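Local coordinates for packaging protein UL32 (Human herpesvirus 8 type M, PDB 6XF9) that forms a pentameric, zinc-binding ring required for herpesviral packaging and probably acts in the cleavage and encapsidation of the viral genomic DNA, at residues 332-337 against 358-363; 309-314 against 343-348; 50-55 against 128-133; 41-46 against 162-167. One frame throughout, in Å; residues are numbered along the deposited sequence.

Contact 1: residues 332-337 against 358-363; sequences RIAFVL and CTPQEI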
loop_
_atom_site.group_PDB
_atom_site.type_symbol
_atom_site.label_atom_id
_atom_site.label_comp_id
_atom_site.label_asym_id
_atom_site.label_seq_id
_atom_site.Cartn_x
_atom_site.Cartn_y
_atom_site.Cartn_z
ATOM N N ARG D 332 -11.286 14.924 -39.246
ATOM C CA ARG D 332 -12.695 14.993 -39.636
ATOM C C ARG D 332 -13.235 16.403 -39.485
ATOM O O ARG D 332 -14.004 16.881 -40.327
ATOM C CB ARG D 332 -13.528 14.067 -38.768
ATOM C CG ARG D 332 -13.351 12.624 -39.011
ATOM C CD ARG D 332 -14.146 11.825 -38.016
ATOM N NE ARG D 332 -13.903 10.404 -38.188
ATOM C CZ ARG D 332 -14.830 9.522 -38.510
ATOM N NH1 ARG D 332 -16.082 9.922 -38.680
ATOM N NH2 ARG D 332 -14.499 8.241 -38.642
ATOM N N ILE D 333 -12.882 17.065 -38.387
ATOM C CA ILE D 333 -13.289 18.444 -38.179
ATOM C C ILE D 333 -12.721 19.333 -39.278
ATOM O O ILE D 333 -13.419 20.196 -39.828
ATOM C CB ILE D 333 -12.845 18.897 -36.779
ATOM C CG1 ILE D 333 -13.627 18.130 -35.713
ATOM C CG2 ILE D 333 -13.020 20.377 -36.622
ATOM C CD1 ILE D 333 -12.967 18.110 -34.354
ATOM N N ALA D 334 -11.446 19.143 -39.618
ATOM C CA ALA D 334 -10.858 19.940 -40.689
ATOM C C ALA D 334 -11.536 19.653 -42.019
ATOM O O ALA D 334 -11.812 20.579 -42.785
ATOM C CB ALA D 334 -9.359 19.688 -40.784
ATOM N N PHE D 335 -11.836 18.379 -42.298
ATOM C CA PHE D 335 -12.488 18.022 -43.561
ATOM C C PHE D 335 -13.868 18.656 -43.684
ATOM O O PHE D 335 -14.223 19.174 -44.748
ATOM C CB PHE D 335 -12.615 16.502 -43.703
ATOM C CG PHE D 335 -11.296 15.780 -43.951
ATOM C CD1 PHE D 335 -10.084 16.476 -44.004
ATOM C CD2 PHE D 335 -11.273 14.385 -44.119
ATOM C CE1 PHE D 335 -8.889 15.792 -44.226
ATOM C CE2 PHE D 335 -10.079 13.701 -44.343
ATOM C CZ PHE D 335 -8.891 14.405 -44.396
ATOM N N VAL D 336 -14.674 18.610 -42.620
ATOM C CA VAL D 336 -16.011 19.206 -42.682
ATOM C C VAL D 336 -15.927 20.709 -42.926
ATOM O O VAL D 336 -16.673 21.260 -43.737
ATOM C CB VAL D 336 -16.799 18.887 -41.401
ATOM C CG1 VAL D 336 -17.987 19.806 -41.291
ATOM C CG2 VAL D 336 -17.244 17.436 -41.414
ATOM N N LEU D 337 -15.005 21.387 -42.254
ATOM C CA LEU D 337 -14.910 22.842 -42.282
ATOM C C LEU D 337 -13.967 23.414 -43.336
ATOM O O LEU D 337 -13.847 24.641 -43.404
ATOM C CB LEU D 337 -14.473 23.365 -40.909
ATOM C CG LEU D 337 -15.391 23.083 -39.718
ATOM C CD1 LEU D 337 -14.838 23.839 -38.560
ATOM C CD2 LEU D 337 -16.819 23.550 -40.004
ATOM N N CYS D 358 -12.092 28.681 -35.848
ATOM C CA CYS D 358 -11.516 27.962 -34.725
ATOM C C CYS D 358 -10.595 26.860 -35.220
ATOM O O CYS D 358 -10.813 26.269 -36.282
ATOM C CB CYS D 358 -12.611 27.368 -33.840
ATOM S SG CYS D 358 -13.555 28.583 -32.865
ATOM N N THR D 359 -9.565 26.574 -34.428
ATOM C CA THR D 359 -8.665 25.487 -34.756
ATOM C C THR D 359 -9.374 24.147 -34.561
ATOM O O THR D 359 -10.315 24.048 -33.770
ATOM C CB THR D 359 -7.419 25.569 -33.877
ATOM O OG1 THR D 359 -7.715 25.073 -32.563
ATOM C CG2 THR D 359 -6.990 26.989 -33.759
ATOM N N PRO D 360 -8.936 23.094 -35.266
ATOM C CA PRO D 360 -9.555 21.772 -35.049
ATOM C C PRO D 360 -9.400 21.280 -33.628
ATOM O O PRO D 360 -10.193 20.448 -33.186
ATOM C CB PRO D 360 -8.835 20.857 -36.053
ATOM C CG PRO D 360 -8.174 21.792 -37.046
ATOM C CD PRO D 360 -7.850 23.036 -36.261
ATOM N N GLN D 361 -8.374 21.729 -32.904
ATOM C CA GLN D 361 -8.289 21.382 -31.492
ATOM C C GLN D 361 -9.378 22.072 -30.674
ATOM O O GLN D 361 -9.967 21.446 -29.796
ATOM C CB GLN D 361 -6.923 21.746 -30.934
ATOM C CG GLN D 361 -5.759 20.883 -31.383
ATOM C CD GLN D 361 -5.213 21.287 -32.713
ATOM O OE1 GLN D 361 -5.526 22.361 -33.222
ATOM N NE2 GLN D 361 -4.337 20.461 -33.266
ATOM N N GLU D 362 -9.662 23.360 -30.923
ATOM C CA GLU D 362 -10.725 24.014 -30.155
ATOM C C GLU D 362 -12.040 23.300 -30.355
ATOM O O GLU D 362 -12.802 23.117 -29.401
ATOM C CB GLU D 362 -10.890 25.485 -30.528
ATOM C CG GLU D 362 -9.656 26.355 -30.303
ATOM C CD GLU D 362 -9.966 27.836 -30.404
ATOM O OE1 GLU D 362 -9.603 28.428 -31.454
ATOM O OE2 GLU D 362 -10.609 28.386 -29.466
ATOM N N ILE D 363 -12.334 22.908 -31.595
ATOM C CA ILE D 363 -13.578 22.206 -31.879
ATOM C C ILE D 363 -13.505 20.783 -31.345
ATOM O O ILE D 363 -14.476 20.271 -30.774
ATOM C CB ILE D 363 -13.867 22.253 -33.390
ATOM C CG1 ILE D 363 -14.180 23.687 -33.801
ATOM C CG2 ILE D 363 -15.029 21.357 -33.769
ATOM C CD1 ILE D 363 -13.995 23.939 -35.252
#

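Contact 2: residues 309-314 against 343-348; sequences PKALQT and MPYVSD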
loop_
_atom_site.group_PDB
_atom_site.type_symbol
_atom_site.label_atom_id
_atom_site.label_comp_id
_atom_site.label_asym_id
_atom_site.label_seq_id
_atom_site.Cartn_x
_atom_site.Cartn_y
_atom_site.Cartn_z
ATOM N N PRO D 309 -26.078 26.437 -30.181
ATOM C CA PRO D 309 -26.373 25.094 -29.649
ATOM C C PRO D 309 -26.740 24.071 -30.706
ATOM O O PRO D 309 -26.166 22.971 -30.748
ATOM C CB PRO D 309 -27.528 25.371 -28.684
ATOM C CG PRO D 309 -27.229 26.708 -28.149
ATOM C CD PRO D 309 -26.668 27.487 -29.318
ATOM N N LYS D 310 -27.690 24.402 -31.569
ATOM C CA LYS D 310 -28.104 23.424 -32.555
ATOM C C LYS D 310 -27.063 23.274 -33.656
ATOM O O LYS D 310 -26.898 22.173 -34.198
ATOM C CB LYS D 310 -29.446 23.830 -33.143
ATOM C CG LYS D 310 -30.295 22.655 -33.548
ATOM C CD LYS D 310 -31.288 23.023 -34.646
ATOM C CE LYS D 310 -31.445 21.874 -35.654
ATOM N NZ LYS D 310 -32.225 20.711 -35.103
ATOM N N ALA D 311 -26.335 24.359 -33.977
ATOM C CA ALA D 311 -25.311 24.295 -35.023
ATOM C C ALA D 311 -24.187 23.343 -34.656
ATOM O O ALA D 311 -23.760 22.518 -35.470
ATOM C CB ALA D 311 -24.726 25.679 -35.282
ATOM N N LEU D 312 -23.723 23.424 -33.411
ATOM C CA LEU D 312 -22.625 22.581 -32.981
ATOM C C LEU D 312 -23.075 21.136 -32.861
ATOM O O LEU D 312 -22.330 20.226 -33.234
ATOM C CB LEU D 312 -22.080 23.125 -31.673
ATOM C CG LEU D 312 -21.487 24.506 -31.949
ATOM C CD1 LEU D 312 -21.187 25.247 -30.639
ATOM C CD2 LEU D 312 -20.238 24.423 -32.852
ATOM N N GLN D 313 -24.299 20.900 -32.365
ATOM C CA GLN D 313 -24.797 19.527 -32.341
ATOM C C GLN D 313 -24.957 18.975 -33.745
ATOM O O GLN D 313 -24.868 17.755 -33.940
ATOM C CB GLN D 313 -26.114 19.380 -31.567
ATOM C CG GLN D 313 -26.547 17.892 -31.503
ATOM C CD GLN D 313 -25.480 16.951 -30.875
ATOM O OE1 GLN D 313 -25.212 15.858 -31.404
ATOM N NE2 GLN D 313 -24.919 17.354 -29.706
ATOM N N THR D 314 -25.290 19.825 -34.714
ATOM C CA THR D 314 -25.348 19.344 -36.087
ATOM C C THR D 314 -23.950 19.095 -36.639
ATOM O O THR D 314 -23.721 18.096 -37.326
ATOM C CB THR D 314 -26.110 20.352 -36.941
ATOM O OG1 THR D 314 -27.499 20.319 -36.578
ATOM C CG2 THR D 314 -25.952 20.032 -38.403
ATOM N N MET D 343 -21.144 24.048 -43.075
ATOM C CA MET D 343 -22.193 24.460 -42.132
ATOM C C MET D 343 -23.292 25.341 -42.719
ATOM O O MET D 343 -23.566 26.423 -42.197
ATOM C CB MET D 343 -21.567 25.154 -40.917
ATOM C CG MET D 343 -20.568 24.294 -40.159
ATOM S SD MET D 343 -19.865 25.138 -38.730
ATOM C CE MET D 343 -21.338 25.435 -37.755
ATOM N N PRO D 344 -23.929 24.886 -43.807
ATOM C CA PRO D 344 -24.947 25.739 -44.446
ATOM C C PRO D 344 -26.180 25.953 -43.581
ATOM O O PRO D 344 -26.957 26.882 -43.855
ATOM C CB PRO D 344 -25.289 24.982 -45.732
ATOM C CG PRO D 344 -24.762 23.576 -45.545
ATOM C CD PRO D 344 -24.025 23.484 -44.246
ATOM N N TYR D 345 -26.380 25.114 -42.555
ATOM C CA TYR D 345 -27.479 25.222 -41.602
ATOM C C TYR D 345 -27.381 26.445 -40.706
ATOM O O TYR D 345 -28.313 26.699 -39.933
ATOM C CB TYR D 345 -27.529 23.961 -40.722
ATOM C CG TYR D 345 -26.155 23.413 -40.327
ATOM C CD1 TYR D 345 -25.482 23.865 -39.185
ATOM C CD2 TYR D 345 -25.537 22.444 -41.103
ATOM C CE1 TYR D 345 -24.223 23.366 -38.849
ATOM C CE2 TYR D 345 -24.298 21.946 -40.778
ATOM C CZ TYR D 345 -23.635 22.397 -39.655
ATOM O OH TYR D 345 -22.387 21.865 -39.356
ATOM N N VAL D 346 -26.282 27.193 -40.760
ATOM C CA VAL D 346 -26.130 28.396 -39.953
ATOM C C VAL D 346 -26.443 29.578 -40.861
ATOM O O VAL D 346 -25.793 29.757 -41.901
ATOM C CB VAL D 346 -24.714 28.508 -39.355
ATOM C CG1 VAL D 346 -24.573 29.791 -38.532
ATOM C CG2 VAL D 346 -24.368 27.285 -38.521
ATOM N N SER D 347 -27.459 30.365 -40.495
ATOM C CA SER D 347 -27.820 31.509 -41.323
ATOM C C SER D 347 -26.841 32.655 -41.089
ATOM O O SER D 347 -26.189 33.129 -42.026
ATOM C CB SER D 347 -29.266 31.934 -41.056
ATOM O OG SER D 347 -29.362 32.837 -39.973
ATOM N N ASP D 348 -26.740 33.124 -39.837
ATOM C CA ASP D 348 -25.829 34.209 -39.479
ATOM C C ASP D 348 -24.406 33.879 -39.929
ATOM O O ASP D 348 -23.753 32.992 -39.356
ATOM C CB ASP D 348 -25.819 34.455 -37.970
ATOM C CG ASP D 348 -25.016 35.689 -37.588
ATOM O OD1 ASP D 348 -24.108 36.078 -38.360
ATOM O OD2 ASP D 348 -25.228 36.232 -36.473
#

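Contact 3: residues 50-55 against 128-133; sequences SPCRVC and QLHFFV. With ZN (zinc ion), chain O.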
loop_
_atom_site.group_PDB
_atom_site.type_symbol
_atom_site.label_atom_id
_atom_site.label_comp_id
_atom_site.label_asym_id
_atom_site.label_seq_id
_atom_site.Cartn_x
_atom_site.Cartn_y
_atom_site.Cartn_z
ATOM N N SER D 50 -16.923 33.080 3.740
ATOM C CA SER D 50 -17.288 34.466 3.477
ATOM C C SER D 50 -18.683 34.568 2.846
ATOM O O SER D 50 -19.124 33.661 2.133
ATOM C CB SER D 50 -16.254 35.130 2.594
ATOM O OG SER D 50 -15.892 34.286 1.525
ATOM N N PRO D 51 -19.392 35.672 3.083
ATOM C CA PRO D 51 -20.748 35.817 2.543
ATOM C C PRO D 51 -20.780 35.912 1.027
ATOM O O PRO D 51 -19.783 36.195 0.366
ATOM C CB PRO D 51 -21.237 37.124 3.173
ATOM C CG PRO D 51 -20.005 37.868 3.465
ATOM C CD PRO D 51 -19.013 36.835 3.896
ATOM N N CYS D 52 -21.962 35.649 0.479
ATOM C CA CYS D 52 -22.216 35.899 -0.928
ATOM C C CYS D 52 -22.578 37.362 -1.122
ATOM O O CYS D 52 -23.618 37.814 -0.642
ATOM C CB CYS D 52 -23.343 35.013 -1.422
ATOM S SG CYS D 52 -23.695 35.429 -3.125
ATOM N N ARG D 53 -21.739 38.106 -1.827
ATOM C CA ARG D 53 -21.967 39.544 -1.938
ATOM C C ARG D 53 -23.283 39.861 -2.629
ATOM O O ARG D 53 -23.966 40.820 -2.247
ATOM C CB ARG D 53 -20.793 40.196 -2.654
ATOM C CG ARG D 53 -19.557 40.294 -1.769
ATOM C CD ARG D 53 -18.378 40.756 -2.578
ATOM N NE ARG D 53 -18.284 42.205 -2.669
ATOM C CZ ARG D 53 -17.760 42.978 -1.729
ATOM N NH1 ARG D 53 -17.289 42.440 -0.609
ATOM N NH2 ARG D 53 -17.708 44.285 -1.921
ATOM N N VAL D 54 -23.679 39.059 -3.622
ATOM C CA VAL D 54 -24.942 39.321 -4.311
ATOM C C VAL D 54 -26.122 38.995 -3.410
ATOM O O VAL D 54 -27.122 39.713 -3.398
ATOM C CB VAL D 54 -25.015 38.551 -5.640
ATOM C CG1 VAL D 54 -26.386 38.675 -6.243
ATOM C CG2 VAL D 54 -24.008 39.103 -6.597
ATOM N N CYS D 55 -26.051 37.898 -2.666
ATOM C CA CYS D 55 -27.113 37.628 -1.701
ATOM C C CYS D 55 -27.216 38.763 -0.696
ATOM O O CYS D 55 -28.315 39.137 -0.275
ATOM C CB CYS D 55 -26.856 36.312 -0.970
ATOM S SG CYS D 55 -27.213 34.779 -1.886
ATOM N N GLN D 128 -20.472 35.137 -10.842
ATOM C CA GLN D 128 -20.261 33.723 -11.160
ATOM C C GLN D 128 -20.652 32.810 -10.001
ATOM O O GLN D 128 -21.306 31.780 -10.197
ATOM C CB GLN D 128 -18.799 33.500 -11.500
ATOM C CG GLN D 128 -18.361 34.067 -12.807
ATOM C CD GLN D 128 -17.005 33.532 -13.195
ATOM O OE1 GLN D 128 -16.891 32.430 -13.720
ATOM N NE2 GLN D 128 -15.959 34.287 -12.886
ATOM N N LEU D 129 -20.215 33.145 -8.787
ATOM C CA LEU D 129 -20.518 32.304 -7.630
ATOM C C LEU D 129 -22.017 32.272 -7.354
ATOM O O LEU D 129 -22.579 31.210 -7.039
ATOM C CB LEU D 129 -19.742 32.795 -6.404
ATOM C CG LEU D 129 -18.252 32.429 -6.298
ATOM C CD1 LEU D 129 -17.576 33.151 -5.147
ATOM C CD2 LEU D 129 -18.124 30.922 -6.087
ATOM N N HIS D 130 -22.685 33.429 -7.447
ATOM C CA HIS D 130 -24.102 33.488 -7.091
ATOM C C HIS D 130 -24.985 32.861 -8.162
ATOM O O HIS D 130 -25.870 32.053 -7.857
ATOM C CB HIS D 130 -24.522 34.934 -6.816
ATOM C CG HIS D 130 -25.979 35.082 -6.508
ATOM N ND1 HIS D 130 -26.506 34.813 -5.266
ATOM C CD2 HIS D 130 -27.018 35.475 -7.285
ATOM C CE1 HIS D 130 -27.809 35.025 -5.291
ATOM N NE2 HIS D 130 -28.147 35.423 -6.506
ATOM N N PHE D 131 -24.754 33.204 -9.421
ATOM C CA PHE D 131 -25.677 32.794 -10.464
ATOM C C PHE D 131 -25.304 31.489 -11.148
ATOM O O PHE D 131 -26.183 30.867 -11.764
ATOM C CB PHE D 131 -25.793 33.890 -11.523
ATOM C CG PHE D 131 -26.562 35.094 -11.060
ATOM C CD1 PHE D 131 -27.920 35.023 -10.881
ATOM C CD2 PHE D 131 -25.918 36.289 -10.796
ATOM C CE1 PHE D 131 -28.628 36.115 -10.445
ATOM C CE2 PHE D 131 -26.622 37.379 -10.360
ATOM C CZ PHE D 131 -27.987 37.290 -10.184
ATOM N N PHE D 132 -24.041 31.052 -11.081
ATOM C CA PHE D 132 -23.638 29.900 -11.893
ATOM C C PHE D 132 -22.943 28.780 -11.130
ATOM O O PHE D 132 -23.333 27.618 -11.257
ATOM C CB PHE D 132 -22.752 30.380 -13.034
ATOM C CG PHE D 132 -23.465 31.268 -13.988
ATOM C CD1 PHE D 132 -24.208 30.724 -15.024
ATOM C CD2 PHE D 132 -23.437 32.641 -13.838
ATOM C CE1 PHE D 132 -24.888 31.533 -15.924
ATOM C CE2 PHE D 132 -24.108 33.460 -14.729
ATOM C CZ PHE D 132 -24.842 32.899 -15.775
ATOM N N VAL D 133 -21.932 29.092 -10.332
ATOM C CA VAL D 133 -21.245 28.026 -9.616
ATOM C C VAL D 133 -22.134 27.497 -8.499
ATOM O O VAL D 133 -22.494 26.311 -8.479
ATOM C CB VAL D 133 -19.892 28.514 -9.066
ATOM C CG1 VAL D 133 -19.180 27.373 -8.360
ATOM C CG2 VAL D 133 -19.043 29.098 -10.158
HETATM ZN ZN ZN O . -25.663 34.306 -3.465
#

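Contact 4: residues 41-46 against 162-167; sequences QIHQSL and MLTGTI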
loop_
_atom_site.group_PDB
_atom_site.type_symbol
_atom_site.label_atom_id
_atom_site.label_comp_id
_atom_site.label_asym_id
_atom_site.label_seq_id
_atom_site.Cartn_x
_atom_site.Cartn_y
_atom_site.Cartn_z
ATOM N N GLN D 41 -9.781 40.959 -3.019
ATOM C CA GLN D 41 -11.221 40.809 -2.832
ATOM C C GLN D 41 -11.751 39.554 -3.511
ATOM O O GLN D 41 -12.564 38.829 -2.926
ATOM C CB GLN D 41 -11.953 42.047 -3.363
ATOM C CG GLN D 41 -13.374 42.182 -2.860
ATOM C CD GLN D 41 -14.177 43.231 -3.620
ATOM O OE1 GLN D 41 -13.805 44.406 -3.656
ATOM N NE2 GLN D 41 -15.285 42.810 -4.233
ATOM N N ILE D 42 -11.321 39.283 -4.747
ATOM C CA ILE D 42 -11.747 38.056 -5.414
ATOM C C ILE D 42 -11.323 36.852 -4.587
ATOM O O ILE D 42 -12.098 35.917 -4.368
ATOM C CB ILE D 42 -11.174 37.996 -6.840
ATOM C CG1 ILE D 42 -11.799 39.080 -7.710
ATOM C CG2 ILE D 42 -11.417 36.625 -7.455
ATOM C CD1 ILE D 42 -11.205 39.148 -9.092
ATOM N N HIS D 43 -10.076 36.856 -4.117
ATOM C CA HIS D 43 -9.611 35.765 -3.271
ATOM C C HIS D 43 -10.451 35.670 -2.000
ATOM O O HIS D 43 -10.640 34.574 -1.450
ATOM C CB HIS D 43 -8.132 35.958 -2.932
ATOM C CG HIS D 43 -7.540 34.812 -2.178
ATOM N ND1 HIS D 43 -6.705 33.891 -2.777
ATOM C CD2 HIS D 43 -7.682 34.416 -0.889
ATOM C CE1 HIS D 43 -6.354 32.976 -1.889
ATOM N NE2 HIS D 43 -6.936 33.270 -0.736
ATOM N N GLN D 44 -10.947 36.812 -1.515
ATOM C CA GLN D 44 -11.830 36.822 -0.354
ATOM C C GLN D 44 -13.203 36.259 -0.676
ATOM O O GLN D 44 -13.831 35.627 0.180
ATOM C CB GLN D 44 -11.953 38.233 0.204
ATOM C CG GLN D 44 -12.641 38.280 1.551
ATOM C CD GLN D 44 -12.795 39.696 2.064
ATOM O OE1 GLN D 44 -13.025 40.645 1.289
ATOM N NE2 GLN D 44 -12.673 39.854 3.388
ATOM N N SER D 45 -13.702 36.496 -1.888
ATOM C CA SER D 45 -14.999 35.941 -2.255
ATOM C C SER D 45 -14.966 34.422 -2.329
ATOM O O SER D 45 -16.001 33.778 -2.116
ATOM C CB SER D 45 -15.465 36.511 -3.591
ATOM O OG SER D 45 -15.633 37.923 -3.516
ATOM N N LEU D 46 -13.796 33.830 -2.601
ATOM C CA LEU D 46 -13.637 32.385 -2.736
ATOM C C LEU D 46 -13.253 31.716 -1.427
ATOM O O LEU D 46 -12.731 30.595 -1.436
ATOM C CB LEU D 46 -12.614 32.075 -3.829
ATOM C CG LEU D 46 -13.184 32.514 -5.181
ATOM C CD1 LEU D 46 -12.102 32.753 -6.206
ATOM C CD2 LEU D 46 -14.143 31.463 -5.691
ATOM N N MET D 162 -7.230 27.943 -9.032
ATOM C CA MET D 162 -7.024 28.508 -10.366
ATOM C C MET D 162 -6.663 29.988 -10.319
ATOM O O MET D 162 -5.986 30.493 -11.223
ATOM C CB MET D 162 -8.274 28.306 -11.212
ATOM C CG MET D 162 -8.511 26.875 -11.555
ATOM S SD MET D 162 -9.834 26.736 -12.759
ATOM C CE MET D 162 -11.269 26.655 -11.674
ATOM N N LEU D 163 -7.125 30.701 -9.294
ATOM C CA LEU D 163 -6.775 32.111 -9.159
ATOM C C LEU D 163 -5.326 32.280 -8.697
ATOM O O LEU D 163 -4.562 33.054 -9.286
ATOM C CB LEU D 163 -7.746 32.789 -8.189
ATOM C CG LEU D 163 -7.448 34.264 -7.980
ATOM C CD1 LEU D 163 -7.777 35.043 -9.245
ATOM C CD2 LEU D 163 -8.200 34.819 -6.776
ATOM N N THR D 164 -4.915 31.541 -7.657
ATOM C CA THR D 164 -3.612 31.771 -7.040
ATOM C C THR D 164 -2.506 30.935 -7.670
ATOM O O THR D 164 -1.326 31.305 -7.547
ATOM C CB THR D 164 -3.660 31.496 -5.525
ATOM O OG1 THR D 164 -3.938 30.107 -5.276
ATOM C CG2 THR D 164 -4.721 32.374 -4.851
ATOM N N GLY D 165 -2.856 29.811 -8.314
ATOM C CA GLY D 165 -1.919 28.972 -9.035
ATOM C C GLY D 165 -1.675 27.615 -8.416
ATOM O O GLY D 165 -1.250 26.694 -9.124
ATOM N N THR D 166 -1.943 27.448 -7.125
ATOM C CA THR D 166 -1.808 26.152 -6.478
ATOM C C THR D 166 -2.976 26.017 -5.516
ATOM O O THR D 166 -3.526 27.025 -5.056
ATOM C CB THR D 166 -0.469 26.004 -5.714
ATOM O OG1 THR D 166 -0.535 26.731 -4.483
ATOM C CG2 THR D 166 0.701 26.573 -6.518
ATOM N N ILE D 167 -3.311 24.778 -5.196
ATOM C CA ILE D 167 -4.398 24.401 -4.319
ATOM C C ILE D 167 -3.897 24.061 -2.907
ATOM O O ILE D 167 -2.949 23.309 -2.776
ATOM C CB ILE D 167 -5.033 23.156 -4.942
ATOM C CG1 ILE D 167 -5.485 23.434 -6.351
ATOM C CG2 ILE D 167 -6.157 22.603 -4.108
ATOM C CD1 ILE D 167 -6.483 24.543 -6.452
#

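Contact 1: residues 332-337 against 358-363
With chi1 near -67° and -68°, Ile333 and Ile363 both hold CG2 anti to the backbone N, pointing these methyls at one another between the helices, 3.6 Å from Ile333 CG2 to Ile363 CG2. The two side chains slide past each other in opposite directions. CD1 of Ile333 runs on to the start of the second helix, where it lies 3.8 Å from the carbonyl O of Pro360.

One turn further along helix 329-338, Leu337 and Ile363 come together tip to tip. The distance from Leu337 CD1 to Ile363 CD1, 3.4 Å, is shorter than usual for two methyls, so the fit is tight here. At the more open margin the Pro360 ring sits beside Ala334, at a looser 4.5 Å from CG to Ala334 CB.

Thr359, at the N-cap, takes no part in the interface; its OG1 accepts from Glu362 N at 3.1 Å and also bonds to Gly291 O. Beyond, Leu298 of helix 297-304 also touches Ile363, and Phe335 on the outer side stacks on Phe59 of a neighbouring subunit.

The arrangement is an apolar helix-to-helix contact made at an N-capped first turn, on the helix that carries His366, a ligand of the zinc site completed by Cys296, Cys299 and Cys373.

Contact 2: residues 309-314 against 343-348
Residues 309-314 are a run of helix, while 343-348 have no regular structure: a type I beta turn from Met343 to Val346, closed by Val346 N to Met343 O at 3.2 Å, brings the chain past the helix. The backbones come nearest at Ala311 and Val346, with CA atoms 6.5 Å apart, a spacing that goes with the small alanine on the helix side.

Thr314 and Tyr345 carry the contact. CG2 of Thr314 stands over the middle of the tyrosine ring, 3.5 Å from its centroid and 11° off the ring normal, a clear CH-pi interaction. The opposite face of the ring lies against CA of Met343, nearer the rim, so the ring is clamped between the helix and its own turn. Tyr345 has its CG between the backbone N and the carbonyl carbon (chi1 38°), a torsion that sets the ring over CA of Met343. Thr314 directs its methyl outward because OG1 turns back to its own helix, bonding to Lys310 O at 3.1 Å; that carbonyl also accepts Thr314 N, from the other face of its plane.

One turn back on the helix, Ala311 CB packs 3.6 Å from Val346 CG2, and Met343 CE comes to 4.2 Å from Ala311 CB.

The phenol OH of Tyr345 bonds to Glu318, further along helix 308-321. The turn thus lies against that helix on its way from helix 329-338 to helix 349-357, where Ile355 packs on Met343 and Leu351 on Val346, and where Asp348 caps the first turn.

Contact 3: residues 50-55 against 128-133
Metal bonds come first: Cys52 SG and Cys55 SG each bind the zinc ion at 2.3 Å, and His130 reaches it from the other segment through ND1. His130 holds its CG anti to the backbone N (chi1 177°), which carries the imidazole off helix 124-133 toward the two thiolates. Cys136 supplies the fourth ligand. SG of Cys55 is at the edge of the imidazole, near its plane, 3.5 Å from His130 ND1.

Among the hydrogen bonds, Cys52 stands at the N-cap of helix 53-60, and its SG, besides holding the metal, accepts from Cys55 N at 3.4 Å in a nearly straight bond (170°). Such an N-H to sulfur bond would be expected to temper the charge on the thiolate. The far nitrogen of the imidazole, NE2, bonds to the hydroxyl of Tyr75, a second-shell bond that, with the metal on ND1, holds the ring's rotation. Cys52, Cys55, His130 and Cys136 form a CxxC zinc site of the three-cysteine, one-histidine type, tying the start of one helix to the end of another. Helix 124-133 widens there into a pi-type turn, in which Gln128 O accepts from both Phe132 N and Val133 N.

Apolar contacts close the ring in. CG1 of Val54 lies over one face of His130, 3.6 Å from the centroid and 17° off the normal, offset toward the rim. The imidazole in turn presents CD2 over the centre of the Phe131 ring, which packs on helix 71-83. On the subunit side, Cys52 N donates to Asp331 of a neighbouring subunit, and Phe335 of that subunit packs on Cys55.

Contact 4: residues 41-46 against 162-167
The last turns of two helices meet here, 41-46 running out of helix 37-45 and 162-167 out of helix 145-164, with the closest CA atoms, those of His43 and Leu163, 7.5 Å apart.

Leu163 does most of the work. Its CG is anti to the backbone N (chi1 180°), which extends the side chain across to the other helix, and the single methyl CD2 makes the contacts: 3.8 Å to Ile42 CG2, 4.0 Å to His43 CB, and a looser 4.5 Å to Leu46 CD1. Ile42 and Leu163 cross at about a right angle.

Beside it, toward solvent, Thr164 meets the imidazole of His43. Its CG2 methyl comes in at the edge of the ring, in plane, 3.2 Å from His43 ND1, while its OG1 turns back to a weak bond with Arg160 O.

The chain leaves helix 145-164 at Gly165, which has positive phi; Gly165 and Ile167 then form backbone bonds with Arg432. Leu46, just past helix 37-45, packs on Ile125 and Leu129 of helix 124-133 as well as on Ile159 of helix 145-164, so the three helices meet around it.

How the contacts relate
Along the chain contact 4 opens first and contact 3 is nested within the loop it closes; contacts 1 and 2 follow, their segments alternating. The four fall into two pairs. Contacts 3 and 4 lie about 14 Å apart between centres and touch, Ser50 OG standing 2.8 Å from Gln44 O, so the first zinc site and the helix ends beside it form one continuous region. Contacts 1 and 2 are also about 14 Å apart between centres and meet where Leu337 packs on Met343, near the third zinc site. About 36 Å separates the centres of contacts 1 and 3, yet in the pentamer helix 329-338 of one subunit meets the first zinc site of a neighbour.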